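Local coordinates for DNA repair protein RecN (Deinococcus radiodurans, PDB 4ABX) that probably takes part in recombinational repair of DNA double-strand breaks as an ATP-binding, SMC-like protein, of which this chain is the coiled-coil domain, at residues R12-L17 and G161-E166; Q22-V27 and S135-K140; T39-L44 and E122-V127; L60-D65 and A105-L110; E74-L79 and N94-A99. All blocks are in the same frame, centred on the assembly; numbering follows the deposited sequence.

Contact 1: residues R12-L17 and G161-E166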
# COMPACT_ATOMS: atom_id res chain seq x y z
N ARG A 12 -64.87 -25.05 -9.34
CA ARG A 12 -63.56 -24.69 -8.81
C ARG A 12 -62.44 -25.46 -9.50
O ARG A 12 -61.37 -24.92 -9.74
CB ARG A 12 -63.51 -24.88 -7.28
CG ARG A 12 -64.46 -23.95 -6.51
CD ARG A 12 -64.16 -23.91 -5.01
NE ARG A 12 -64.10 -25.24 -4.41
CZ ARG A 12 -65.14 -25.88 -3.88
NH1 ARG A 12 -66.34 -25.31 -3.86
NH2 ARG A 12 -64.98 -27.09 -3.36
N GLN A 13 -62.70 -26.71 -9.84
CA GLN A 13 -61.69 -27.52 -10.52
C GLN A 13 -61.41 -26.96 -11.92
O GLN A 13 -60.27 -26.96 -12.38
CB GLN A 13 -62.11 -28.98 -10.59
CG GLN A 13 -61.06 -29.90 -11.22
CD GLN A 13 -59.85 -30.10 -10.32
OE1 GLN A 13 -58.88 -30.74 -10.71
NE2 GLN A 13 -59.91 -29.56 -9.11
N ILE A 14 -62.46 -26.49 -12.59
CA ILE A 14 -62.30 -25.84 -13.89
C ILE A 14 -61.38 -24.61 -13.80
O ILE A 14 -60.52 -24.43 -14.66
CB ILE A 14 -63.67 -25.43 -14.49
CG1 ILE A 14 -64.43 -26.68 -14.93
CG2 ILE A 14 -63.48 -24.47 -15.66
CD1 ILE A 14 -65.86 -26.42 -15.39
N ASP A 15 -61.56 -23.79 -12.77
CA ASP A 15 -60.71 -22.61 -12.58
C ASP A 15 -59.27 -23.00 -12.30
O ASP A 15 -58.33 -22.38 -12.80
CB ASP A 15 -61.23 -21.74 -11.42
CG ASP A 15 -62.46 -20.94 -11.79
OD1 ASP A 15 -62.71 -20.73 -12.99
OD2 ASP A 15 -63.17 -20.49 -10.87
N LEU A 16 -59.09 -24.01 -11.46
CA LEU A 16 -57.77 -24.53 -11.12
C LEU A 16 -57.00 -24.94 -12.37
O LEU A 16 -55.87 -24.50 -12.60
CB LEU A 16 -57.91 -25.73 -10.18
CG LEU A 16 -56.65 -26.54 -9.85
CD1 LEU A 16 -55.57 -25.65 -9.26
CD2 LEU A 16 -57.00 -27.67 -8.89
N LEU A 17 -57.62 -25.79 -13.18
CA LEU A 17 -56.95 -26.34 -14.35
C LEU A 17 -56.68 -25.26 -15.40
O LEU A 17 -55.60 -25.21 -16.00
CB LEU A 17 -57.78 -27.48 -14.95
CG LEU A 17 -58.02 -28.68 -14.03
CD1 LEU A 17 -59.17 -29.55 -14.56
CD2 LEU A 17 -56.75 -29.49 -13.86
N GLY A 161 -63.03 -32.18 -20.43
CA GLY A 161 -64.04 -33.11 -19.98
C GLY A 161 -64.99 -32.47 -18.99
O GLY A 161 -66.20 -32.73 -19.00
N LEU A 162 -64.46 -31.62 -18.12
CA LEU A 162 -65.28 -30.95 -17.12
C LEU A 162 -66.20 -29.91 -17.74
O LEU A 162 -67.38 -29.82 -17.38
CB LEU A 162 -64.40 -30.31 -16.04
CG LEU A 162 -63.69 -31.31 -15.13
CD1 LEU A 162 -62.89 -30.60 -14.05
CD2 LEU A 162 -64.69 -32.27 -14.51
N GLU A 163 -65.68 -29.14 -18.69
CA GLU A 163 -66.48 -28.16 -19.39
C GLU A 163 -67.63 -28.82 -20.15
O GLU A 163 -68.74 -28.29 -20.20
CB GLU A 163 -65.60 -27.35 -20.35
CG GLU A 163 -64.55 -26.52 -19.65
CD GLU A 163 -63.66 -25.76 -20.61
OE1 GLU A 163 -63.49 -26.22 -21.76
OE2 GLU A 163 -63.15 -24.69 -20.23
N GLU A 164 -67.37 -29.99 -20.72
CA GLU A 164 -68.40 -30.73 -21.43
C GLU A 164 -69.48 -31.23 -20.48
O GLU A 164 -70.67 -31.21 -20.81
CB GLU A 164 -67.80 -31.91 -22.20
CG GLU A 164 -68.83 -32.69 -23.01
CD GLU A 164 -68.23 -33.89 -23.72
OE1 GLU A 164 -67.55 -33.69 -24.75
OE2 GLU A 164 -68.43 -35.02 -23.24
N ASP A 165 -69.07 -31.69 -19.30
CA ASP A 165 -70.01 -32.17 -18.29
C ASP A 165 -70.96 -31.06 -17.88
O ASP A 165 -72.15 -31.28 -17.66
CB ASP A 165 -69.27 -32.71 -17.06
CG ASP A 165 -68.42 -33.93 -17.38
OD1 ASP A 165 -68.77 -34.68 -18.32
OD2 ASP A 165 -67.41 -34.14 -16.68
N GLU A 166 -70.42 -29.84 -17.77
CA GLU A 166 -71.23 -28.69 -17.40
C GLU A 166 -72.26 -28.37 -18.48
O GLU A 166 -73.42 -28.13 -18.18
CB GLU A 166 -70.37 -27.47 -17.12
CG GLU A 166 -69.97 -27.32 -15.66
CD GLU A 166 -69.27 -26.01 -15.38
OE1 GLU A 166 -68.80 -25.37 -16.35
OE2 GLU A 166 -69.19 -25.62 -14.20
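I14 and L162 form the apolar centre of this contact, at the level where the two backbones lie nearest each other. Their side chains lie alongside, pointing opposite ways, and I14 CG1 rests 3.8 Å from L162 CB. L162 then sends CD1 on toward L17, meeting L17 CD1 at 3.9 Å. Branched aliphatic residues suit these places because they fill the groove between helices without asking for polar partners.

A second kind of contact sets aliphatic carbon against the stems and heads of polar chains. Q13 lays its CG close by L162 CD1, at 3.4 Å; its chain stands anti to the backbone N (chi1 -177°) and bends at the next bond. At the other border the extended chain of E166 comes from the opposite direction and brings OE1 within 3.3 Å of I14 CD1. The carboxylate lies against the methyl, and the E166 side chain also touches R10, one helical turn before I14. L17 and I14 also touch L159 of helix 145-169.

The axes of segments 12-17 and 161-166 come within 10.1 Å, at 148° between their N-to-C directions; here helices 6-27 and 145-169 pair as an antiparallel coiled coil.

Contact 2: residues Q22-V27 and S135-K140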
# COMPACT_ATOMS: atom_id res chain seq x y z
N GLN A 22 -52.87 -22.05 -18.42
CA GLN A 22 -52.43 -20.71 -18.79
C GLN A 22 -51.00 -20.45 -18.32
O GLN A 22 -50.18 -19.95 -19.10
CB GLN A 22 -53.37 -19.65 -18.19
CG GLN A 22 -53.06 -18.23 -18.62
CD GLN A 22 -54.03 -17.21 -18.03
OE1 GLN A 22 -54.72 -17.48 -17.04
NE2 GLN A 22 -54.10 -16.03 -18.65
N GLU A 23 -50.70 -20.79 -17.07
CA GLU A 23 -49.36 -20.54 -16.52
C GLU A 23 -48.27 -21.19 -17.35
O GLU A 23 -47.27 -20.56 -17.70
CB GLU A 23 -49.25 -21.00 -15.06
CG GLU A 23 -47.88 -20.68 -14.46
CD GLU A 23 -47.75 -21.08 -12.99
OE1 GLU A 23 -48.47 -22.00 -12.55
OE2 GLU A 23 -46.92 -20.47 -12.29
N ILE A 24 -48.46 -22.47 -17.65
CA ILE A 24 -47.51 -23.23 -18.46
C ILE A 24 -47.41 -22.70 -19.90
O ILE A 24 -46.32 -22.63 -20.47
CB ILE A 24 -47.90 -24.72 -18.47
CG1 ILE A 24 -47.65 -25.34 -17.09
CG2 ILE A 24 -47.15 -25.49 -19.56
CD1 ILE A 24 -48.34 -26.69 -16.87
N SER A 25 -48.54 -22.33 -20.47
CA SER A 25 -48.57 -21.92 -21.87
C SER A 25 -47.91 -20.56 -22.07
O SER A 25 -47.29 -20.31 -23.10
CB SER A 25 -50.00 -21.91 -22.40
OG SER A 25 -50.61 -23.17 -22.20
N GLU A 26 -48.05 -19.68 -21.08
CA GLU A 26 -47.46 -18.35 -21.17
C GLU A 26 -45.93 -18.40 -21.17
O GLU A 26 -45.28 -17.54 -21.76
CB GLU A 26 -47.96 -17.45 -20.04
CG GLU A 26 -49.41 -17.02 -20.22
CD GLU A 26 -49.93 -16.20 -19.06
OE1 GLU A 26 -49.25 -16.14 -18.02
OE2 GLU A 26 -51.02 -15.61 -19.19
N VAL A 27 -45.37 -19.41 -20.51
CA VAL A 27 -43.92 -19.57 -20.45
C VAL A 27 -43.42 -20.40 -21.63
O VAL A 27 -42.31 -20.20 -22.13
CB VAL A 27 -43.49 -20.23 -19.12
CG1 VAL A 27 -42.00 -20.52 -19.12
CG2 VAL A 27 -43.88 -19.35 -17.95
N SER A 135 -37.49 -22.80 -13.85
CA SER A 135 -37.37 -23.38 -12.50
C SER A 135 -38.67 -23.28 -11.71
O SER A 135 -39.07 -24.22 -11.03
CB SER A 135 -36.25 -22.69 -11.71
OG SER A 135 -34.98 -23.04 -12.21
N LYS A 136 -39.32 -22.12 -11.79
CA LYS A 136 -40.60 -21.94 -11.12
C LYS A 136 -41.64 -22.96 -11.60
O LYS A 136 -42.41 -23.50 -10.79
CB LYS A 136 -41.12 -20.51 -11.31
CG LYS A 136 -40.20 -19.45 -10.71
CD LYS A 136 -40.78 -18.05 -10.89
CE LYS A 136 -39.88 -17.00 -10.24
NZ LYS A 136 -40.43 -15.62 -10.40
N LEU A 137 -41.64 -23.25 -12.90
CA LEU A 137 -42.55 -24.25 -13.47
C LEU A 137 -42.23 -25.67 -12.99
O LEU A 137 -43.14 -26.44 -12.68
CB LEU A 137 -42.52 -24.22 -15.00
CG LEU A 137 -43.25 -23.07 -15.69
CD1 LEU A 137 -43.35 -23.33 -17.18
CD2 LEU A 137 -44.64 -22.90 -15.08
N LYS A 138 -40.94 -26.00 -12.96
CA LYS A 138 -40.50 -27.32 -12.51
C LYS A 138 -40.81 -27.53 -11.02
O LYS A 138 -41.08 -28.65 -10.59
CB LYS A 138 -39.01 -27.52 -12.81
CG LYS A 138 -38.66 -27.44 -14.30
CD LYS A 138 -37.26 -27.96 -14.62
CE LYS A 138 -36.18 -27.04 -14.11
NZ LYS A 138 -34.82 -27.58 -14.42
N ASN A 139 -40.78 -26.45 -10.25
CA ASN A 139 -41.11 -26.52 -8.82
C ASN A 139 -42.59 -26.82 -8.54
O ASN A 139 -42.94 -27.29 -7.44
CB ASN A 139 -40.70 -25.22 -8.11
CG ASN A 139 -39.19 -25.12 -7.90
OD1 ASN A 139 -38.47 -26.12 -7.93
ND2 ASN A 139 -38.71 -23.89 -7.70
N LYS A 140 -43.45 -26.56 -9.51
CA LYS A 140 -44.88 -26.83 -9.37
C LYS A 140 -45.31 -28.08 -10.14
O LYS A 140 -46.12 -28.87 -9.65
CB LYS A 140 -45.71 -25.64 -9.85
CG LYS A 140 -45.38 -24.31 -9.18
CD LYS A 140 -46.22 -23.18 -9.77
CE LYS A 140 -45.85 -21.83 -9.17
NZ LYS A 140 -46.61 -20.72 -9.80
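E23 reaches over L137 to K140, and its side chain meets first L137, then K140 and Y141. From CB the chain sets off with CG anti to the backbone N (chi1 -177°) and stays extended beyond it, which carries the acid across the gap between the helices. CG lies 4.0 Å from L137 CD2, the methylene resting against a leucine that heads the other way. CD follows at 4.2 Å from the same methyl, L137 CD2. Here the carboxylate divides its work: OE1 forms a hydrogen bond with Y141 OH, while OE2 uses its syn lone pair for a salt bridge from K140 NZ. The modelled separation of E23 OE2 and K140 NZ, 2.5 Å, is very short, and its exact value is doubtful. K140, extended beyond CG, stands roughly perpendicular to the acid. With an alanine in place of E23, K140 and Y141 would probably lose this shared mate, and one flank of L137 would be uncovered.

The other methyl of L137, CD1, meets V27 tip to tip, 3.7 Å from V27 CB. The I24 side chain also touches V148 and F151 of helix 145-169, and P29 touches both I24 and L137. Segments 22-27 and 135-140 run at 151°, as parts of helices 6-27 and 121-141; typical of antiparallel coiled-coil packing is such a leucine between the helices, bordered by a salt bridge.

Contact 3: residues T39-L44 and E122-V127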
# COMPACT_ATOMS: atom_id res chain seq x y z
N THR A 39 -25.12 -23.47 -20.61
CA THR A 39 -23.84 -23.22 -21.27
C THR A 39 -23.59 -21.72 -21.42
O THR A 39 -22.49 -21.23 -21.16
CB THR A 39 -23.78 -23.93 -22.64
OG1 THR A 39 -23.66 -25.34 -22.43
CG2 THR A 39 -22.60 -23.44 -23.45
N GLU A 40 -24.62 -20.99 -21.83
CA GLU A 40 -24.52 -19.54 -22.02
C GLU A 40 -24.40 -18.80 -20.67
O GLU A 40 -23.67 -17.81 -20.56
CB GLU A 40 -25.71 -19.04 -22.84
CG GLU A 40 -25.64 -17.57 -23.23
CD GLU A 40 -24.59 -17.27 -24.29
OE1 GLU A 40 -23.76 -18.14 -24.62
OE2 GLU A 40 -24.60 -16.12 -24.79
N LEU A 41 -25.09 -19.29 -19.65
CA LEU A 41 -24.96 -18.76 -18.29
C LEU A 41 -23.51 -18.81 -17.78
O LEU A 41 -22.99 -17.84 -17.20
CB LEU A 41 -25.87 -19.52 -17.33
CG LEU A 41 -25.81 -19.07 -15.86
CD1 LEU A 41 -26.34 -17.66 -15.73
CD2 LEU A 41 -26.56 -20.04 -14.96
N SER A 42 -22.87 -19.96 -17.96
CA SER A 42 -21.48 -20.12 -17.53
C SER A 42 -20.57 -19.19 -18.33
O SER A 42 -19.68 -18.55 -17.78
CB SER A 42 -21.01 -21.56 -17.70
OG SER A 42 -21.73 -22.43 -16.84
N ARG A 43 -20.78 -19.14 -19.64
CA ARG A 43 -19.96 -18.31 -20.51
C ARG A 43 -20.02 -16.85 -20.08
O ARG A 43 -18.98 -16.20 -19.96
CB ARG A 43 -20.39 -18.43 -21.98
CG ARG A 43 -19.46 -17.70 -22.95
CD ARG A 43 -19.98 -17.71 -24.38
NE ARG A 43 -21.19 -16.89 -24.55
CZ ARG A 43 -21.19 -15.58 -24.76
NH1 ARG A 43 -20.04 -14.91 -24.81
NH2 ARG A 43 -22.33 -14.92 -24.91
N LEU A 44 -21.23 -16.35 -19.84
CA LEU A 44 -21.41 -14.95 -19.47
C LEU A 44 -20.98 -14.66 -18.03
O LEU A 44 -20.40 -13.61 -17.75
CB LEU A 44 -22.87 -14.52 -19.67
CG LEU A 44 -23.35 -14.40 -21.12
CD1 LEU A 44 -24.87 -14.48 -21.21
CD2 LEU A 44 -22.85 -13.11 -21.75
N GLU A 122 -26.55 -7.46 -19.89
CA GLU A 122 -27.91 -7.53 -20.42
C GLU A 122 -28.30 -8.95 -20.81
O GLU A 122 -29.40 -9.41 -20.51
CB GLU A 122 -28.05 -6.64 -21.66
CG GLU A 122 -27.88 -5.15 -21.42
CD GLU A 122 -28.18 -4.33 -22.66
OE1 GLU A 122 -28.93 -4.82 -23.54
OE2 GLU A 122 -27.67 -3.19 -22.76
N ALA A 123 -27.39 -9.64 -21.49
CA ALA A 123 -27.66 -11.00 -21.93
C ALA A 123 -27.71 -11.93 -20.72
O ALA A 123 -28.61 -12.78 -20.61
CB ALA A 123 -26.61 -11.46 -22.93
N LEU A 124 -26.76 -11.77 -19.81
CA LEU A 124 -26.70 -12.58 -18.60
C LEU A 124 -28.00 -12.54 -17.81
O LEU A 124 -28.54 -13.59 -17.45
CB LEU A 124 -25.53 -12.14 -17.71
CG LEU A 124 -25.43 -12.83 -16.36
CD1 LEU A 124 -25.47 -14.34 -16.53
CD2 LEU A 124 -24.16 -12.41 -15.62
N ASP A 125 -28.51 -11.34 -17.53
CA ASP A 125 -29.76 -11.19 -16.80
C ASP A 125 -30.94 -11.86 -17.51
O ASP A 125 -31.84 -12.38 -16.87
CB ASP A 125 -30.08 -9.71 -16.54
CG ASP A 125 -29.37 -9.17 -15.30
OD1 ASP A 125 -28.91 -9.98 -14.47
OD2 ASP A 125 -29.30 -7.93 -15.16
N ARG A 126 -30.92 -11.83 -18.84
CA ARG A 126 -31.99 -12.44 -19.61
C ARG A 126 -31.92 -13.96 -19.57
O ARG A 126 -32.95 -14.63 -19.53
CB ARG A 126 -31.97 -11.93 -21.05
CG ARG A 126 -32.33 -10.46 -21.17
CD ARG A 126 -32.64 -10.07 -22.61
NE ARG A 126 -31.48 -10.21 -23.49
CZ ARG A 126 -30.57 -9.26 -23.68
NH1 ARG A 126 -30.69 -8.10 -23.05
NH2 ARG A 126 -29.55 -9.48 -24.50
N VAL A 127 -30.71 -14.50 -19.56
CA VAL A 127 -30.51 -15.94 -19.44
C VAL A 127 -30.98 -16.42 -18.08
O VAL A 127 -31.63 -17.46 -17.97
CB VAL A 127 -29.03 -16.32 -19.62
CG1 VAL A 127 -28.78 -17.74 -19.16
CG2 VAL A 127 -28.62 -16.14 -21.08
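L41 and L124 approach with their side chains crossing obliquely, so that L41 CD1 comes to 3.5 Å from L124 CD1. Both leucines place CG anti to the backbone N (chi1 179° and 175°), which leads these methyls together along the flank of the helix pair. L44 is turned differently: its CB is directed toward the partner helix, and its CD1 lies over the peptide chain at 3.6 Å from L124 N and 3.9 Å from A123 CB. The small A123 suits this spot, since it lets the leucine come down close to the backbone.

V127 spreads its two methyls between neighbours. CG1 lies 3.9 Å from L41 CB, while CG2 is shared by L44 CD1 and E40 CG.

A bend about the CB-CG bond (chi2 71°) brings the E40 carboxylate to R43, one turn on. R43 grips it side-on: R43 NE to E40 OE1 at 2.9 Å and R43 NH2 to E40 OE2 at 2.6 Å. Both bonds are nearly straight and lie in the guanidinium plane, though they meet the carboxylate from above its own plane. Reducing E40 to an alanine is likely to set the R43 guanidinium free to turn and to strip one side of V127 CG2. Leucine and valine packed between antiparallel coiled-coil helices, with charges at the border, are characteristic of such a pair as 33-63 and 121-141.

Contact 4: residues L60-D65 and A105-L110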
# COMPACT_ATOMS: atom_id res chain seq x y z
N LEU A 60 -7.07 -1.65 -6.40
CA LEU A 60 -6.11 -1.89 -5.32
C LEU A 60 -4.68 -1.52 -5.69
O LEU A 60 -3.88 -1.14 -4.82
CB LEU A 60 -6.15 -3.36 -4.88
CG LEU A 60 -7.41 -3.85 -4.16
CD1 LEU A 60 -7.51 -5.38 -4.23
CD2 LEU A 60 -7.47 -3.37 -2.72
N LEU A 61 -4.34 -1.63 -6.97
CA LEU A 61 -2.98 -1.35 -7.39
C LEU A 61 -2.76 0.13 -7.68
O LEU A 61 -1.65 0.63 -7.55
CB LEU A 61 -2.60 -2.17 -8.64
CG LEU A 61 -2.42 -3.68 -8.49
CD1 LEU A 61 -1.93 -4.27 -9.81
CD2 LEU A 61 -1.46 -4.03 -7.35
N SER A 62 -3.83 0.83 -8.05
CA SER A 62 -3.66 2.13 -8.69
C SER A 62 -4.74 3.19 -8.39
O SER A 62 -4.41 4.30 -7.98
CB SER A 62 -3.53 1.95 -10.20
OG SER A 62 -3.19 3.16 -10.85
N ASP A 63 -6.01 2.84 -8.60
CA ASP A 63 -7.08 3.84 -8.61
C ASP A 63 -7.74 4.14 -7.26
O ASP A 63 -8.28 5.23 -7.07
CB ASP A 63 -8.15 3.46 -9.64
CG ASP A 63 -7.69 3.68 -11.06
OD1 ASP A 63 -6.47 3.87 -11.28
OD2 ASP A 63 -8.56 3.66 -11.97
N GLY A 64 -7.72 3.18 -6.35
CA GLY A 64 -8.32 3.39 -5.04
C GLY A 64 -7.68 4.56 -4.32
O GLY A 64 -6.54 4.93 -4.60
N ASP A 65 -8.42 5.16 -3.38
CA ASP A 65 -7.87 6.25 -2.58
C ASP A 65 -6.60 5.76 -1.89
O ASP A 65 -5.59 6.47 -1.83
CB ASP A 65 -8.89 6.74 -1.56
CG ASP A 65 -10.06 7.45 -2.20
OD1 ASP A 65 -9.82 8.41 -2.98
OD2 ASP A 65 -11.22 7.06 -1.95
N ALA A 105 2.47 -0.86 -14.74
CA ALA A 105 2.32 -1.52 -16.03
C ALA A 105 1.23 -2.59 -15.92
O ALA A 105 0.35 -2.69 -16.78
CB ALA A 105 3.64 -2.13 -16.48
N ILE A 106 1.29 -3.38 -14.85
CA ILE A 106 0.29 -4.42 -14.63
C ILE A 106 -1.11 -3.83 -14.47
O ILE A 106 -2.08 -4.34 -15.03
CB ILE A 106 0.64 -5.28 -13.41
CG1 ILE A 106 1.86 -6.16 -13.72
CG2 ILE A 106 -0.55 -6.14 -13.01
CD1 ILE A 106 2.44 -6.84 -12.50
N ALA A 107 -1.21 -2.74 -13.72
CA ALA A 107 -2.49 -2.06 -13.55
C ALA A 107 -3.03 -1.56 -14.90
O ALA A 107 -4.24 -1.55 -15.12
CB ALA A 107 -2.36 -0.90 -12.56
N GLY A 108 -2.13 -1.16 -15.79
CA GLY A 108 -2.52 -0.73 -17.12
C GLY A 108 -3.09 -1.85 -17.98
O GLY A 108 -4.10 -1.66 -18.66
N GLU A 109 -2.46 -3.02 -17.94
CA GLU A 109 -2.94 -4.16 -18.71
C GLU A 109 -4.28 -4.65 -18.18
O GLU A 109 -5.17 -5.04 -18.95
CB GLU A 109 -1.93 -5.30 -18.68
CG GLU A 109 -1.46 -5.73 -20.07
CD GLU A 109 -0.20 -5.01 -20.50
OE1 GLU A 109 0.85 -5.24 -19.87
OE2 GLU A 109 -0.26 -4.20 -21.45
N LEU A 110 -4.43 -4.63 -16.86
CA LEU A 110 -5.69 -4.99 -16.22
C LEU A 110 -6.81 -4.06 -16.68
O LEU A 110 -7.92 -4.51 -16.96
CB LEU A 110 -5.55 -4.95 -14.70
CG LEU A 110 -4.69 -6.06 -14.10
CD1 LEU A 110 -4.50 -5.85 -12.60
CD2 LEU A 110 -5.29 -7.44 -14.38
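Where L61 and S62 meet I106, A107 and L110, no flat group takes part in the packing; the carboxylate of D63 stands at the margin, its OD2 held in a salt bridge by R111 and its OD1 receiving a weak bond from S62 OG. L61, with CG anti to its carbonyl carbon (chi1 -70°), sends CD1 into the notch between two residues about one helical turn apart: I106 CG2 at 4.0 Å and L110 CD1 at 4.1 Å. Lower down its chain, L61 CB faces A107 CB at 4.1 Å, and S62 CB touches that same A107 CB at 3.9 Å. Alanine fits here because the backbones come near, 6.2 Å between L61 CA and A107 CA.

L61 also packs on A75 of the second subunit, and L110 on L92 of that subunit, so the second subunit also packs against this contact.

The last turn of helix 33-63 is a wider, pi-type one. After it G64 leaves the helical path, and the backbones of L60 and L61 bond to A68 and A69 of the next helix. This is a break in one arm of an antiparallel coiled coil, whose other arm, helix 87-115, runs on unbroken.

Contact 5: residues E74-L79 and N94-A99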
# COMPACT_ATOMS: atom_id res chain seq x y z
N GLU A 74 5.47 6.57 -1.93
CA GLU A 74 5.82 7.19 -0.66
C GLU A 74 7.12 6.61 -0.12
O GLU A 74 7.98 7.34 0.36
CB GLU A 74 4.70 7.02 0.37
CG GLU A 74 3.44 7.80 0.06
CD GLU A 74 2.38 7.64 1.14
OE1 GLU A 74 2.74 7.55 2.33
OE2 GLU A 74 1.18 7.61 0.78
N ALA A 75 7.24 5.29 -0.22
CA ALA A 75 8.43 4.57 0.23
C ALA A 75 9.67 4.98 -0.56
O ALA A 75 10.76 5.07 -0.02
CB ALA A 75 8.22 3.05 0.12
N VAL A 76 9.49 5.20 -1.86
CA VAL A 76 10.59 5.67 -2.69
C VAL A 76 11.06 7.03 -2.20
O VAL A 76 12.26 7.27 -2.07
CB VAL A 76 10.21 5.75 -4.18
CG1 VAL A 76 11.26 6.55 -4.95
CG2 VAL A 76 10.06 4.35 -4.77
N ARG A 77 10.12 7.93 -1.92
CA ARG A 77 10.47 9.25 -1.42
C ARG A 77 11.12 9.19 -0.03
O ARG A 77 12.04 9.94 0.26
CB ARG A 77 9.25 10.18 -1.43
CG ARG A 77 8.79 10.53 -2.85
CD ARG A 77 7.72 11.61 -2.85
NE ARG A 77 6.45 11.12 -2.30
CZ ARG A 77 5.50 10.53 -3.02
NH1 ARG A 77 5.67 10.35 -4.32
NH2 ARG A 77 4.39 10.12 -2.43
N ALA A 78 10.63 8.29 0.82
CA ALA A 78 11.21 8.10 2.14
C ALA A 78 12.69 7.71 2.07
O ALA A 78 13.47 8.01 2.97
CB ALA A 78 10.42 7.04 2.91
N LEU A 79 13.07 7.04 0.99
CA LEU A 79 14.45 6.61 0.81
C LEU A 79 15.40 7.71 0.31
O LEU A 79 16.62 7.56 0.39
CB LEU A 79 14.51 5.40 -0.13
CG LEU A 79 13.81 4.15 0.39
CD1 LEU A 79 14.05 2.97 -0.54
CD2 LEU A 79 14.29 3.83 1.80
N ASN A 94 16.41 2.23 -6.32
CA ASN A 94 16.29 2.02 -7.76
C ASN A 94 15.54 0.73 -8.09
O ASN A 94 14.71 0.71 -8.99
CB ASN A 94 17.67 2.04 -8.43
CG ASN A 94 18.23 3.44 -8.57
OD1 ASN A 94 19.43 3.66 -8.45
ND2 ASN A 94 17.35 4.40 -8.86
N GLU A 95 15.83 -0.34 -7.36
CA GLU A 95 15.07 -1.57 -7.51
C GLU A 95 13.59 -1.36 -7.17
O GLU A 95 12.71 -1.98 -7.78
CB GLU A 95 15.67 -2.69 -6.64
CG GLU A 95 17.02 -3.17 -7.15
CD GLU A 95 17.76 -4.04 -6.16
OE1 GLU A 95 17.15 -4.45 -5.14
OE2 GLU A 95 18.95 -4.33 -6.39
N LEU A 96 13.32 -0.47 -6.22
CA LEU A 96 11.95 -0.19 -5.81
C LEU A 96 11.20 0.60 -6.89
O LEU A 96 10.01 0.35 -7.14
CB LEU A 96 11.91 0.54 -4.46
CG LEU A 96 10.54 0.69 -3.80
CD1 LEU A 96 9.87 -0.68 -3.62
CD2 LEU A 96 10.65 1.42 -2.46
N ARG A 97 11.89 1.53 -7.53
CA ARG A 97 11.33 2.23 -8.69
C ARG A 97 10.91 1.24 -9.78
O ARG A 97 9.83 1.37 -10.37
CB ARG A 97 12.33 3.25 -9.25
CG ARG A 97 12.45 4.52 -8.42
CD ARG A 97 13.25 5.59 -9.16
NE ARG A 97 13.20 6.88 -8.47
CZ ARG A 97 14.19 7.39 -7.75
NH1 ARG A 97 15.33 6.72 -7.62
NH2 ARG A 97 14.05 8.57 -7.16
N ALA A 98 11.78 0.27 -10.05
CA ALA A 98 11.47 -0.78 -11.02
C ALA A 98 10.22 -1.57 -10.62
O ALA A 98 9.39 -1.89 -11.46
CB ALA A 98 12.66 -1.72 -11.19
N ALA A 99 10.10 -1.88 -9.33
CA ALA A 99 8.92 -2.58 -8.86
C ALA A 99 7.66 -1.73 -9.07
O ALA A 99 6.62 -2.25 -9.45
CB ALA A 99 9.07 -2.97 -7.40
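A75 opens this contact by setting its CB 3.9 Å from L96 CD2, within the antiparallel helical hairpin formed by helices 68-83 and 87-115. On the other helix of the hairpin, E95 packs on I106 of the second subunit.

V76 follows and carries the larger share. Its two branches do different work. CG2, anti to the carbonyl carbon, lies 3.8 Å from L96 CD2, as valine and leucine pass side by side from their opposing helices. CG1, anti to the backbone N (chi1 167°), turns to the outer border and sits over one face of the R97 guanidinium, 4.0 Å from R97 NE. The arginine, extended from CG to NE, crosses the valine at about a right angle; it can shield the methyl with its flat face while its N-H groups point elsewhere in the guanidinium plane. The V76 carbonyl oxygen accepts a hydrogen bond from Q93 NE2.

Three residues on from V76 comes L79, which touches A53 of the second subunit as well as its own hairpin partner. The axes of the two segments run 9.8 Å apart at 165°. L96 is the shared target, and its CD2 receives the last contact at 4.2 Å from L79 CD1.

Overall arrangement
The five contacts follow one another along a long helical rod and are nested in the chain: contact 1 closes the outermost loop and contact 5 the innermost. Contacts 1 and 5 have centres 82 Å apart, on opposite sides of the chain's centre, while the centre of contact 3 lies about 6 Å from it. Successive contacts hand helices on: contacts 1 and 2 share helix 6-27, contacts 2 and 3 helix 121-141, contacts 3 and 4 helix 33-63, and contacts 4 and 5 helix 87-115. The chain thus travels out and returns, as expected for an SMC-like coiled-coil arm. Contacts 4 and 5, 17 Å apart between centres, both touch the second subunit, which places part of the dimer interface toward the hairpin end.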